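Ent-copalyl diphosphate synthase (PDB 5BP8) is a bacterial, largely alpha-helical enzyme of the terpene cyclase class, with a domain related to the C-terminal domain of squalene-hopene cyclase. Local coordinates at residues A[14-19]-A[269-274]; A[22-27]-A[242-247]; A[81-86]-A[140-145]; A[328-333]-A[357-362]. All blocks are in the same frame, centred on the assembly; numbering follows the deposited sequence.

Interaction 1. Residues A[14-19]-A[269-274]; sequences ALLAAT and NSLAAS
Leu15 and Leu16 of helix 7-20 both meet Leu271 of helix 260-274, through their branched ends. Leu16 and Leu271 reach toward each other tip to tip. Leu16 CD2 lies 3.4 Å from Leu271 CD2, which is tighter than normal van der Waals contact. Leu16 CG is almost as near to the same methyl, so the packing here is close. Leu271 lies away from the usual leucine rotamers (chi1 -93°, chi2 34°), which suggests some strain. Its other methyl, CD1, meets Leu15 CD2 at 4.0 Å, so the two branches are shared between neighbouring leucines. Leu15 has CG anti to the backbone N (chi1 -170°), and its chain passes Leu271 at a slant.

The contact sets the N-terminal helix of the chain against the helical domain that holds its C-terminal end, probably the beta domain of a beta-gamma pair of alpha-barrels, as in related class II diterpene cyclases. Helix 504-518 also touches here, with Ala509 against Leu15. Tyr278 touches both Leu16 and Leu271.

Within helix 7-20, Leu15 O accepts two bonds. Thr19 N reaches Leu15 O at 3.0 Å. Thr19 OG1 reaches the same oxygen at 2.8 Å, from the opposite face of the carbonyl plane.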
loop_
_atom_site.group_PDB
_atom_site.type_symbol
_atom_site.label_atom_id
_atom_site.label_comp_id
_atom_site.label_asym_id
_atom_site.label_seq_id
_atom_site.Cartn_x
_atom_site.Cartn_y
_atom_site.Cartn_z
ATOM N N ALA A 14 14.164 -4.410 19.747
ATOM C CA ALA A 14 13.064 -5.372 19.647
ATOM C C ALA A 14 12.388 -5.279 18.273
ATOM O O ALA A 14 12.028 -6.298 17.678
ATOM C CB ALA A 14 12.032 -5.121 20.745
ATOM N N LEU A 15 12.222 -4.062 17.773
ATOM C CA LEU A 15 11.623 -3.868 16.439
ATOM C C LEU A 15 12.512 -4.475 15.347
ATOM O O LEU A 15 12.039 -5.167 14.436
ATOM C CB LEU A 15 11.431 -2.380 16.156
ATOM C CG LEU A 15 10.612 -2.031 14.914
ATOM C CD1 LEU A 15 9.183 -2.559 15.076
ATOM C CD2 LEU A 15 10.635 -0.529 14.721
ATOM N N LEU A 16 13.822 -4.235 15.444
ATOM C CA LEU A 16 14.756 -4.795 14.462
ATOM C C LEU A 16 14.720 -6.311 14.494
ATOM O O LEU A 16 14.688 -6.978 13.449
ATOM C CB LEU A 16 16.161 -4.245 14.682
ATOM C CG LEU A 16 16.334 -2.764 14.312
ATOM C CD1 LEU A 16 17.637 -2.234 14.875
ATOM C CD2 LEU A 16 16.290 -2.574 12.799
ATOM N N ALA A 17 14.687 -6.878 15.689
ATOM C CA ALA A 17 14.688 -8.314 15.842
ATOM C C ALA A 17 13.404 -8.935 15.287
ATOM O O ALA A 17 13.440 -10.000 14.664
ATOM C CB ALA A 17 14.876 -8.707 17.304
ATOM N N ALA A 18 12.278 -8.280 15.540
ATOM C CA ALA A 18 11.000 -8.799 15.070
ATOM C C ALA A 18 10.954 -8.756 13.542
ATOM O O ALA A 18 10.441 -9.681 12.921
ATOM C CB ALA A 18 9.847 -8.023 15.656
ATOM N N THR A 19 11.502 -7.693 12.966
ATOM C CA THR A 19 11.593 -7.561 11.533
ATOM C C THR A 19 12.464 -8.651 10.920
ATOM O O THR A 19 12.085 -9.297 9.931
ATOM C CB THR A 19 12.080 -6.158 11.151
ATOM O OG1 THR A 19 11.237 -5.176 11.786
ATOM C CG2 THR A 19 12.036 -5.979 9.647
ATOM N N ASN A 269 15.280 3.086 7.662
ATOM C CA ASN A 269 15.326 4.546 7.483
ATOM C C ASN A 269 14.632 5.315 8.592
ATOM O O ASN A 269 15.101 6.377 9.007
ATOM C CB ASN A 269 14.805 4.988 6.107
ATOM C CG ASN A 269 15.748 4.585 4.980
ATOM O OD1 ASN A 269 16.977 4.538 5.154
ATOM N ND2 ASN A 269 15.180 4.274 3.819
ATOM N N SER A 270 13.538 4.774 9.107
ATOM C CA SER A 270 12.883 5.382 10.253
ATOM C C SER A 270 13.801 5.367 11.477
ATOM O O SER A 270 13.939 6.387 12.159
ATOM C CB SER A 270 11.574 4.653 10.563
ATOM O OG SER A 270 10.613 4.963 9.568
ATOM N N LEU A 271 14.428 4.232 11.745
ATOM C CA LEU A 271 15.343 4.113 12.895
ATOM C C LEU A 271 16.571 4.997 12.764
ATOM O O LEU A 271 17.035 5.550 13.769
ATOM C CB LEU A 271 15.760 2.668 13.118
ATOM C CG LEU A 271 14.883 1.909 14.115
ATOM C CD1 LEU A 271 13.421 2.331 14.075
ATOM C CD2 LEU A 271 15.001 0.426 13.834
ATOM N N ALA A 272 17.075 5.158 11.543
ATOM C CA ALA A 272 18.207 6.082 11.302
ATOM C C ALA A 272 17.832 7.513 11.585
ATOM O O ALA A 272 18.645 8.293 12.075
ATOM C CB ALA A 272 18.709 5.952 9.877
ATOM N N ALA A 273 16.592 7.864 11.268
ATOM C CA ALA A 273 16.068 9.201 11.487
ATOM C C ALA A 273 15.765 9.472 12.952
ATOM O O ALA A 273 15.722 10.634 13.373
ATOM C CB ALA A 273 14.806 9.419 10.663
ATOM N N SER A 274 15.553 8.409 13.720
ATOM C CA SER A 274 15.101 8.522 15.104
ATOM C C SER A 274 16.130 9.119 16.057
ATOM O O SER A 274 15.763 9.630 17.107
ATOM C CB SER A 274 14.687 7.148 15.641
ATOM O OG SER A 274 15.808 6.313 15.868
#

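Interaction 2. Residues A[22-27]-A[242-247]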
loop_
_atom_site.group_PDB
_atom_site.type_symbol
_atom_site.label_atom_id
_atom_site.label_comp_id
_atom_site.label_asym_id
_atom_site.label_seq_id
_atom_site.Cartn_x
_atom_site.Cartn_y
_atom_site.Cartn_z
ATOM N N ASP A 22 10.666 -11.901 10.590
ATOM C CA ASP A 22 9.507 -11.897 9.693
ATOM C C ASP A 22 9.941 -11.718 8.223
ATOM O O ASP A 22 10.087 -10.600 7.726
ATOM C CB ASP A 22 8.519 -10.812 10.121
ATOM C CG ASP A 22 7.271 -10.756 9.225
ATOM O OD1 ASP A 22 7.056 -11.712 8.437
ATOM O OD2 ASP A 22 6.507 -9.764 9.334
ATOM N N PRO A 23 10.156 -12.831 7.528
ATOM C CA PRO A 23 10.597 -12.753 6.142
ATOM C C PRO A 23 9.490 -12.332 5.163
ATOM O O PRO A 23 9.755 -12.150 3.960
ATOM C CB PRO A 23 11.069 -14.174 5.852
ATOM C CG PRO A 23 10.175 -15.026 6.680
ATOM C CD PRO A 23 9.967 -14.233 7.962
ATOM N N TRP A 24 8.271 -12.190 5.656
ATOM C CA TRP A 24 7.163 -11.726 4.808
ATOM C C TRP A 24 6.978 -10.207 4.867
ATOM O O TRP A 24 6.521 -9.599 3.915
ATOM C CB TRP A 24 5.863 -12.352 5.269
ATOM C CG TRP A 24 5.769 -13.859 5.151
ATOM C CD1 TRP A 24 6.327 -14.806 5.985
ATOM C CD2 TRP A 24 5.077 -14.581 4.134
ATOM N NE1 TRP A 24 5.987 -16.078 5.549
ATOM C CE2 TRP A 24 5.212 -15.962 4.417
ATOM C CE3 TRP A 24 4.311 -14.193 3.034
ATOM C CZ2 TRP A 24 4.627 -16.940 3.624
ATOM C CZ3 TRP A 24 3.733 -15.142 2.265
ATOM C CH2 TRP A 24 3.875 -16.515 2.555
ATOM N N GLY A 25 7.245 -9.614 6.022
ATOM C CA GLY A 25 6.760 -8.286 6.328
ATOM C C GLY A 25 5.302 -8.397 6.749
ATOM O O GLY A 25 4.644 -9.412 6.468
ATOM N N LEU A 26 4.801 -7.385 7.443
ATOM C CA LEU A 26 3.434 -7.429 7.974
ATOM C C LEU A 26 2.532 -6.410 7.290
ATOM O O LEU A 26 2.743 -5.179 7.379
ATOM C CB LEU A 26 3.412 -7.239 9.496
ATOM C CG LEU A 26 2.042 -7.186 10.174
ATOM C CD1 LEU A 26 1.226 -8.445 9.898
ATOM C CD2 LEU A 26 2.218 -6.978 11.689
ATOM N N VAL A 27 1.537 -6.938 6.580
ATOM C CA VAL A 27 0.458 -6.149 5.987
ATOM C C VAL A 27 -0.836 -6.694 6.532
ATOM O O VAL A 27 -1.085 -7.910 6.412
ATOM C CB VAL A 27 0.455 -6.181 4.429
ATOM C CG1 VAL A 27 -0.747 -5.379 3.892
ATOM C CG2 VAL A 27 1.742 -5.590 3.859
ATOM N N LEU A 242 -0.984 -19.457 -0.557
ATOM C CA LEU A 242 -2.344 -19.081 -0.132
ATOM C C LEU A 242 -2.663 -19.628 1.257
ATOM O O LEU A 242 -3.211 -18.902 2.112
ATOM C CB LEU A 242 -3.391 -19.527 -1.152
ATOM C CG LEU A 242 -3.362 -18.740 -2.453
ATOM C CD1 LEU A 242 -4.412 -19.259 -3.425
ATOM C CD2 LEU A 242 -3.577 -17.256 -2.181
ATOM N N ARG A 243 -2.308 -20.899 1.501
ATOM C CA ARG A 243 -2.520 -21.485 2.825
ATOM C C ARG A 243 -1.773 -20.723 3.910
ATOM O O ARG A 243 -2.340 -20.421 4.962
ATOM C CB ARG A 243 -2.143 -22.973 2.834
ATOM C CG ARG A 243 -3.104 -23.814 2.001
ATOM C CD ARG A 243 -2.602 -25.237 1.765
ATOM N NE ARG A 243 -3.648 -26.114 1.235
ATOM C CZ ARG A 243 -3.465 -27.370 0.817
ATOM N NH1 ARG A 243 -2.267 -27.950 0.855
ATOM N NH2 ARG A 243 -4.496 -28.056 0.350
ATOM N N ASP A 244 -0.508 -20.425 3.664
ATOM C CA ASP A 244 0.308 -19.709 4.660
ATOM C C ASP A 244 -0.255 -18.331 4.960
ATOM O O ASP A 244 -0.331 -17.906 6.117
ATOM C CB ASP A 244 1.743 -19.563 4.196
ATOM C CG ASP A 244 2.542 -20.864 4.280
ATOM O OD1 ASP A 244 2.124 -21.796 5.017
ATOM O OD2 ASP A 244 3.582 -20.938 3.594
ATOM N N VAL A 245 -0.634 -17.618 3.909
ATOM C CA VAL A 245 -1.091 -16.245 4.084
ATOM C C VAL A 245 -2.385 -16.208 4.894
ATOM O O VAL A 245 -2.495 -15.460 5.877
ATOM C CB VAL A 245 -1.254 -15.543 2.727
ATOM C CG1 VAL A 245 -1.936 -14.193 2.883
ATOM C CG2 VAL A 245 0.089 -15.387 2.036
ATOM N N GLN A 246 -3.354 -17.042 4.536
ATOM C CA GLN A 246 -4.638 -17.017 5.227
ATOM C C GLN A 246 -4.476 -17.469 6.691
ATOM O O GLN A 246 -5.111 -16.897 7.615
ATOM C CB GLN A 246 -5.719 -17.810 4.459
ATOM C CG GLN A 246 -5.632 -19.326 4.520
ATOM C CD GLN A 246 -6.152 -19.896 5.826
ATOM O OE1 GLN A 246 -7.071 -19.362 6.445
ATOM N NE2 GLN A 246 -5.575 -21.015 6.243
ATOM N N ALA A 247 -3.597 -18.458 6.905
ATOM C CA ALA A 247 -3.354 -18.997 8.237
ATOM C C ALA A 247 -2.794 -17.952 9.170
ATOM O O ALA A 247 -3.152 -17.894 10.358
ATOM C CB ALA A 247 -2.420 -20.198 8.158
#
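An Asx turn at Asp22 leads into Trp24, whose indole reaches across to Asp244 and Val245 of helix 237-249. In this turn Asp22 OD1 accepts from Trp24 N at 3.1 Å. The N-H comes from above the carboxylate plane, and the bond is well bent (144° at the hydrogen). The other carboxylate oxygen, OD2, forms a salt bridge with Arg248 of helix 237-249, one turn beyond Asp244. Arg248 also bonds Gly25 O. The loop after helix 7-20 is thus tied to helix 237-249 by charge as well as by the indole. The contact probably lies near the junction of the two helical domains of the protein.

Gly25 follows with a positive phi, at backbone angles that call for glycine. Further bonding to the backbone of Ile259 anchors Trp24.

CG of Trp24 stands anti to the carbonyl carbon (chi1 -64°), which sends the six-membered ring toward the helix. Trp24 CZ3 touches Val245 CG2 at 3.7 Å. The carboxylate of Asp244 is turned almost square to the indole, 89° between planes. What meets the ring from Asp244 is mainly its methylene: CB lies 3.9 Å from Trp24 CZ2.

Interaction 3. Residues A[81-86]-A[140-145]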
loop_
_atom_site.group_PDB
_atom_site.type_symbol
_atom_site.label_atom_id
_atom_site.label_comp_id
_atom_site.label_asym_id
_atom_site.label_seq_id
_atom_site.Cartn_x
_atom_site.Cartn_y
_atom_site.Cartn_z
ATOM N N ALA A 81 -18.178 -11.262 -4.642
ATOM C CA ALA A 81 -17.885 -12.486 -3.896
ATOM C C ALA A 81 -19.149 -13.060 -3.278
ATOM O O ALA A 81 -19.382 -14.298 -3.327
ATOM C CB ALA A 81 -16.851 -12.239 -2.836
ATOM N N LEU A 82 -19.980 -12.197 -2.702
ATOM C CA LEU A 82 -21.216 -12.676 -2.084
ATOM C C LEU A 82 -22.186 -13.253 -3.102
ATOM O O LEU A 82 -22.797 -14.307 -2.842
ATOM C CB LEU A 82 -21.893 -11.593 -1.227
ATOM C CG LEU A 82 -21.099 -11.187 0.036
ATOM C CD1 LEU A 82 -21.635 -9.882 0.622
ATOM C CD2 LEU A 82 -21.100 -12.293 1.093
ATOM N N LEU A 83 -22.307 -12.617 -4.267
ATOM C CA LEU A 83 -23.173 -13.156 -5.325
ATOM C C LEU A 83 -22.643 -14.520 -5.795
ATOM O O LEU A 83 -23.408 -15.483 -5.983
ATOM C CB LEU A 83 -23.299 -12.188 -6.493
ATOM C CG LEU A 83 -24.138 -10.911 -6.260
ATOM C CD1 LEU A 83 -23.850 -9.858 -7.315
ATOM C CD2 LEU A 83 -25.630 -11.265 -6.229
ATOM N N THR A 84 -21.332 -14.604 -5.997
ATOM C CA THR A 84 -20.711 -15.861 -6.384
ATOM C C THR A 84 -20.957 -16.955 -5.338
ATOM O O THR A 84 -21.358 -18.075 -5.704
ATOM C CB THR A 84 -19.209 -15.674 -6.680
ATOM O OG1 THR A 84 -19.079 -14.843 -7.836
ATOM C CG2 THR A 84 -18.512 -17.001 -6.925
ATOM N N GLU A 85 -20.754 -16.644 -4.059
ATOM C CA GLU A 85 -20.998 -17.613 -2.982
ATOM C C GLU A 85 -22.448 -18.072 -2.921
ATOM O O GLU A 85 -22.717 -19.290 -2.795
ATOM C CB GLU A 85 -20.599 -17.041 -1.634
ATOM C CG GLU A 85 -20.889 -17.911 -0.415
ATOM C CD GLU A 85 -20.119 -19.221 -0.382
ATOM O OE1 GLU A 85 -19.043 -19.304 -0.991
ATOM O OE2 GLU A 85 -20.586 -20.175 0.269
ATOM N N LEU A 86 -23.375 -17.117 -3.019
ATOM C CA LEU A 86 -24.815 -17.422 -2.962
ATOM C C LEU A 86 -25.248 -18.316 -4.113
ATOM O O LEU A 86 -26.165 -19.129 -3.955
ATOM C CB LEU A 86 -25.632 -16.134 -2.943
ATOM C CG LEU A 86 -25.650 -15.488 -1.568
ATOM C CD1 LEU A 86 -25.970 -14.007 -1.682
ATOM C CD2 LEU A 86 -26.650 -16.208 -0.680
ATOM N N THR A 140 -23.337 -10.001 -14.526
ATOM C CA THR A 140 -23.585 -11.383 -14.924
ATOM C C THR A 140 -24.351 -12.147 -13.863
ATOM O O THR A 140 -25.348 -12.849 -14.176
ATOM C CB THR A 140 -22.256 -12.079 -15.300
ATOM O OG1 THR A 140 -21.717 -11.395 -16.438
ATOM C CG2 THR A 140 -22.468 -13.522 -15.642
ATOM N N ARG A 141 -23.925 -12.006 -12.608
ATOM C CA ARG A 141 -24.604 -12.669 -11.504
ATOM C C ARG A 141 -26.027 -12.150 -11.305
ATOM O O ARG A 141 -26.925 -12.934 -11.015
ATOM C CB ARG A 141 -23.835 -12.518 -10.198
ATOM C CG ARG A 141 -22.444 -13.120 -10.224
ATOM C CD ARG A 141 -22.466 -14.609 -10.078
ATOM N NE ARG A 141 -21.097 -15.120 -10.084
ATOM C CZ ARG A 141 -20.786 -16.411 -10.193
ATOM N NH1 ARG A 141 -21.747 -17.345 -10.307
ATOM N NH2 ARG A 141 -19.504 -16.770 -10.204
ATOM N N LEU A 142 -26.226 -10.839 -11.464
ATOM C CA LEU A 142 -27.559 -10.246 -11.330
ATOM C C LEU A 142 -28.522 -10.764 -12.383
ATOM O O LEU A 142 -29.723 -10.989 -12.098
ATOM C CB LEU A 142 -27.494 -8.716 -11.411
ATOM C CG LEU A 142 -26.797 -8.041 -10.228
ATOM C CD1 LEU A 142 -26.696 -6.535 -10.429
ATOM C CD2 LEU A 142 -27.492 -8.329 -8.915
ATOM N N ALA A 143 -28.017 -10.942 -13.598
ATOM C CA ALA A 143 -28.858 -11.454 -14.697
ATOM C C ALA A 143 -29.305 -12.875 -14.401
ATOM O O ALA A 143 -30.389 -13.271 -14.807
ATOM C CB ALA A 143 -28.115 -11.404 -16.027
ATOM N N ALA A 144 -28.471 -13.632 -13.698
ATOM C CA ALA A 144 -28.751 -15.036 -13.371
ATOM C C ALA A 144 -29.600 -15.226 -12.129
ATOM O O ALA A 144 -30.107 -16.316 -11.911
ATOM C CB ALA A 144 -27.449 -15.804 -13.209
ATOM N N LEU A 145 -29.773 -14.193 -11.304
ATOM C CA LEU A 145 -30.667 -14.296 -10.156
ATOM C C LEU A 145 -32.077 -14.583 -10.604
ATOM O O LEU A 145 -32.509 -14.143 -11.674
ATOM C CB LEU A 145 -30.722 -12.995 -9.360
ATOM C CG LEU A 145 -29.554 -12.609 -8.477
ATOM C CD1 LEU A 145 -29.814 -11.211 -7.921
ATOM C CD2 LEU A 145 -29.347 -13.614 -7.367
#
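Thr84 OG1 sits close to the guanidinium of Arg141, 3.0 Å from Arg141 NE and 3.1 Å from Arg141 NH2. The firm partner of this hydroxyl is Glu80, one turn earlier in helix 72-86, which is hydrogen-bonded to it through OE2. Ser39 adds a weak bond. The guanidinium is laid over Thr84, with Thr84 CA 3.7 Å from its plane and offset toward the rim. Thr84 CG2 also approaches Arg141 NH2, at 3.4 Å. A bend at chi2 (-78°) turns the arginine chain across helix 72-86, toward Thr84.

The aliphatic part of Arg141 packs on Leu83. Their CB atoms are 3.8 Å apart, and the two side chains run past each other in opposite directions. Beyond this pair, Leu83 CD1 faces Leu142 CD2 at 4.3 Å.

The contact packs helix 72-86 on the end of helix 127-144, probably in the gamma domain, as in related cyclases. The axes of segments 81-86 and 140-144 come within 10.1 Å and cross at 40°. Helix 98-116, which lies between the two in sequence, adds Cys105 against Leu83.

Arg141 thus divides its work, with methylenes on leucine and cation on threonine. The nearby positive charge would probably polarise the Thr84 hydroxyl.

Interaction 4. Residues A[328-333]-A[357-362]; sequences SLMHFR and EALGHH
Leu329 and Met330, in the loop between helices 307-319 and 349-365, pack against Ala358 and Leu359 of the latter helix. Leu329 uses one methyl, CD1, for both partners. It lies 4.1 Å from Ala358 CB and equally far from Leu359 CD2. The two leucines run alongside each other in opposite senses. Met330, modelled as selenomethionine, meets Leu359 tip to tip. Its CE lies 3.9 Å from Leu359 CD2 and 4.0 Å from Leu359 CD1, so the methyl lies against both branches. The chain gets there by bending at chi2 (-67°) and again at chi3 (110°). Leu359 CD2 is therefore touched by both loop residues.

The next shell shapes the loop. Phe332 N bonds back to Leu329 O at 3.0 Å, and Arg333 N bonds to Met330 O at 3.1 Å. These i to i+3 bonds form successive turns, from which both Leu329 and Met330 reach the helix. Phe332 also pairs through its backbone with Ser339. Arg333 forms a salt bridge with Glu376 of helix 370-386.

That helix supplies more of the surroundings. Tyr373 touches both Met330 and Leu359, and Ile377 touches Leu359. On another part of the contact, Leu329 meets Thr310 of helix 307-319. Segment 357-362 falls within the region related to the squalene-hopene cyclase C-terminal domain, so the contact fastens a loop onto a helix of that fold.

The four side chains meet through carbon alone. Cohesion here depends on shape and on burial of apolar surface, while the salt bridge of Arg333 ties the loop to a different helix.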
loop_
_atom_site.group_PDB
_atom_site.type_symbol
_atom_site.label_atom_id
_atom_site.label_comp_id
_atom_site.label_asym_id
_atom_site.label_seq_id
_atom_site.Cartn_x
_atom_site.Cartn_y
_atom_site.Cartn_z
ATOM N N SER A 328 21.678 2.423 -10.469
ATOM C CA SER A 328 20.422 1.817 -10.886
ATOM C C SER A 328 19.276 2.820 -10.958
ATOM O O SER A 328 18.321 2.582 -11.680
ATOM C CB SER A 328 20.009 0.654 -9.961
ATOM O OG SER A 328 19.943 1.073 -8.600
ATOM N N LEU A 329 19.354 3.911 -10.202
ATOM C CA LEU A 329 18.331 4.960 -10.260
ATOM C C LEU A 329 18.350 5.753 -11.567
ATOM O O LEU A 329 17.339 6.319 -11.947
ATOM C CB LEU A 329 18.464 5.911 -9.079
ATOM C CG LEU A 329 18.240 5.303 -7.699
ATOM C CD1 LEU A 329 18.552 6.300 -6.600
ATOM C CD2 LEU A 329 16.803 4.795 -7.581
HETATM N N MSE A 330 19.493 5.774 -12.271
HETATM C CA MSE A 330 19.612 6.570 -13.510
HETATM C C MSE A 330 18.736 6.063 -14.638
HETATM O O MSE A 330 18.347 6.855 -15.499
HETATM C CB MSE A 330 21.096 6.685 -13.939
HETATM C CG MSE A 330 21.974 7.279 -12.835
HETATM SE SE MSE A 330 21.564 9.170 -12.420
HETATM C CE MSE A 330 20.767 8.866 -10.653
ATOM N N HIS A 331 18.363 4.777 -14.623
ATOM C CA HIS A 331 17.422 4.180 -15.577
ATOM C C HIS A 331 16.092 4.918 -15.555
ATOM O O HIS A 331 15.352 4.913 -16.536
ATOM C CB HIS A 331 17.075 2.712 -15.214
ATOM C CG HIS A 331 18.218 1.752 -15.292
ATOM N ND1 HIS A 331 18.916 1.514 -16.458
ATOM C CD2 HIS A 331 18.749 0.924 -14.360
ATOM C CE1 HIS A 331 19.853 0.609 -16.231
ATOM N NE2 HIS A 331 19.772 0.233 -14.966
ATOM N N PHE A 332 15.757 5.485 -14.401
ATOM C CA PHE A 332 14.453 6.123 -14.176
ATOM C C PHE A 332 14.499 7.649 -14.354
ATOM O O PHE A 332 13.496 8.352 -14.079
ATOM C CB PHE A 332 13.974 5.796 -12.755
ATOM C CG PHE A 332 13.819 4.334 -12.484
ATOM C CD1 PHE A 332 12.605 3.692 -12.713
ATOM C CD2 PHE A 332 14.875 3.596 -11.976
ATOM C CE1 PHE A 332 12.457 2.339 -12.447
ATOM C CE2 PHE A 332 14.738 2.237 -11.706
ATOM C CZ PHE A 332 13.532 1.610 -11.949
ATOM N N ARG A 333 15.635 8.185 -14.813
ATOM C CA ARG A 333 15.741 9.625 -15.039
ATOM C C ARG A 333 14.851 10.029 -16.206
ATOM O O ARG A 333 14.847 9.376 -17.240
ATOM C CB ARG A 333 17.202 10.035 -15.308
ATOM C CG ARG A 333 17.410 11.547 -15.414
ATOM C CD ARG A 333 18.504 11.900 -16.417
ATOM N NE ARG A 333 19.850 11.639 -15.898
ATOM C CZ ARG A 333 20.715 10.734 -16.376
ATOM N NH1 ARG A 333 20.419 9.952 -17.416
ATOM N NH2 ARG A 333 21.907 10.613 -15.801
ATOM N N GLU A 357 17.019 11.777 -1.328
ATOM C CA GLU A 357 17.744 11.266 -0.176
ATOM C C GLU A 357 18.855 10.295 -0.569
ATOM O O GLU A 357 19.972 10.407 -0.056
ATOM C CB GLU A 357 16.821 10.613 0.843
ATOM C CG GLU A 357 15.773 11.581 1.403
ATOM C CD GLU A 357 14.825 10.909 2.372
ATOM O OE1 GLU A 357 14.414 9.736 2.090
ATOM O OE2 GLU A 357 14.504 11.546 3.406
ATOM N N ALA A 358 18.559 9.318 -1.422
ATOM C CA ALA A 358 19.574 8.337 -1.772
ATOM C C ALA A 358 20.787 9.043 -2.419
ATOM O O ALA A 358 21.949 8.781 -2.048
ATOM C CB ALA A 358 19.020 7.293 -2.701
ATOM N N LEU A 359 20.503 9.918 -3.377
ATOM C CA LEU A 359 21.562 10.634 -4.095
ATOM C C LEU A 359 22.305 11.608 -3.193
ATOM O O LEU A 359 23.549 11.594 -3.139
ATOM C CB LEU A 359 21.006 11.345 -5.321
ATOM C CG LEU A 359 20.390 10.439 -6.379
ATOM C CD1 LEU A 359 19.948 11.278 -7.551
ATOM C CD2 LEU A 359 21.320 9.332 -6.853
ATOM N N GLY A 360 21.549 12.445 -2.489
ATOM C CA GLY A 360 22.120 13.434 -1.587
ATOM C C GLY A 360 22.964 12.800 -0.514
ATOM O O GLY A 360 24.077 13.289 -0.188
ATOM N N HIS A 361 22.487 11.678 0.021
ATOM C CA HIS A 361 23.231 11.009 1.049
ATOM C C HIS A 361 24.502 10.377 0.481
ATOM O O HIS A 361 25.558 10.393 1.144
ATOM C CB HIS A 361 22.421 9.937 1.741
ATOM C CG HIS A 361 23.188 9.231 2.810
ATOM N ND1 HIS A 361 23.829 8.034 2.591
ATOM C CD2 HIS A 361 23.467 9.580 4.086
ATOM C CE1 HIS A 361 24.429 7.653 3.702
ATOM N NE2 HIS A 361 24.220 8.571 4.624
ATOM N N HIS A 362 24.383 9.813 -0.722
ATOM C CA HIS A 362 25.535 9.226 -1.390
ATOM C C HIS A 362 26.651 10.261 -1.586
ATOM O O HIS A 362 27.805 9.964 -1.272
ATOM C CB HIS A 362 25.195 8.660 -2.752
ATOM C CG HIS A 362 26.372 8.010 -3.421
ATOM N ND1 HIS A 362 26.817 6.760 -3.071
ATOM C CD2 HIS A 362 27.235 8.469 -4.359
ATOM C CE1 HIS A 362 27.877 6.447 -3.802
ATOM N NE2 HIS A 362 28.157 7.472 -4.585
#

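Interactions 1 and 2 adjoin in sequence, because helix 7-20 runs straight into the loop of residues 22-27. Their partner helices, 260-274 and 237-249, are also consecutive, and the two centres are 20 Å apart. Interaction 3 is nested within the chain loops closed by both. It lies far off, its centre about 46 Å from that of interaction 1 and on the opposite side of the chain's centre. Interaction 4 follows later in the chain. It comes within about 6 Å of interaction 1 by nearest atoms, without touching. Helix 307-319 links this pair: Phe315 meets Asn269 of one and His361 of the other. Interactions 3 and 4 are 49 Å apart between centres.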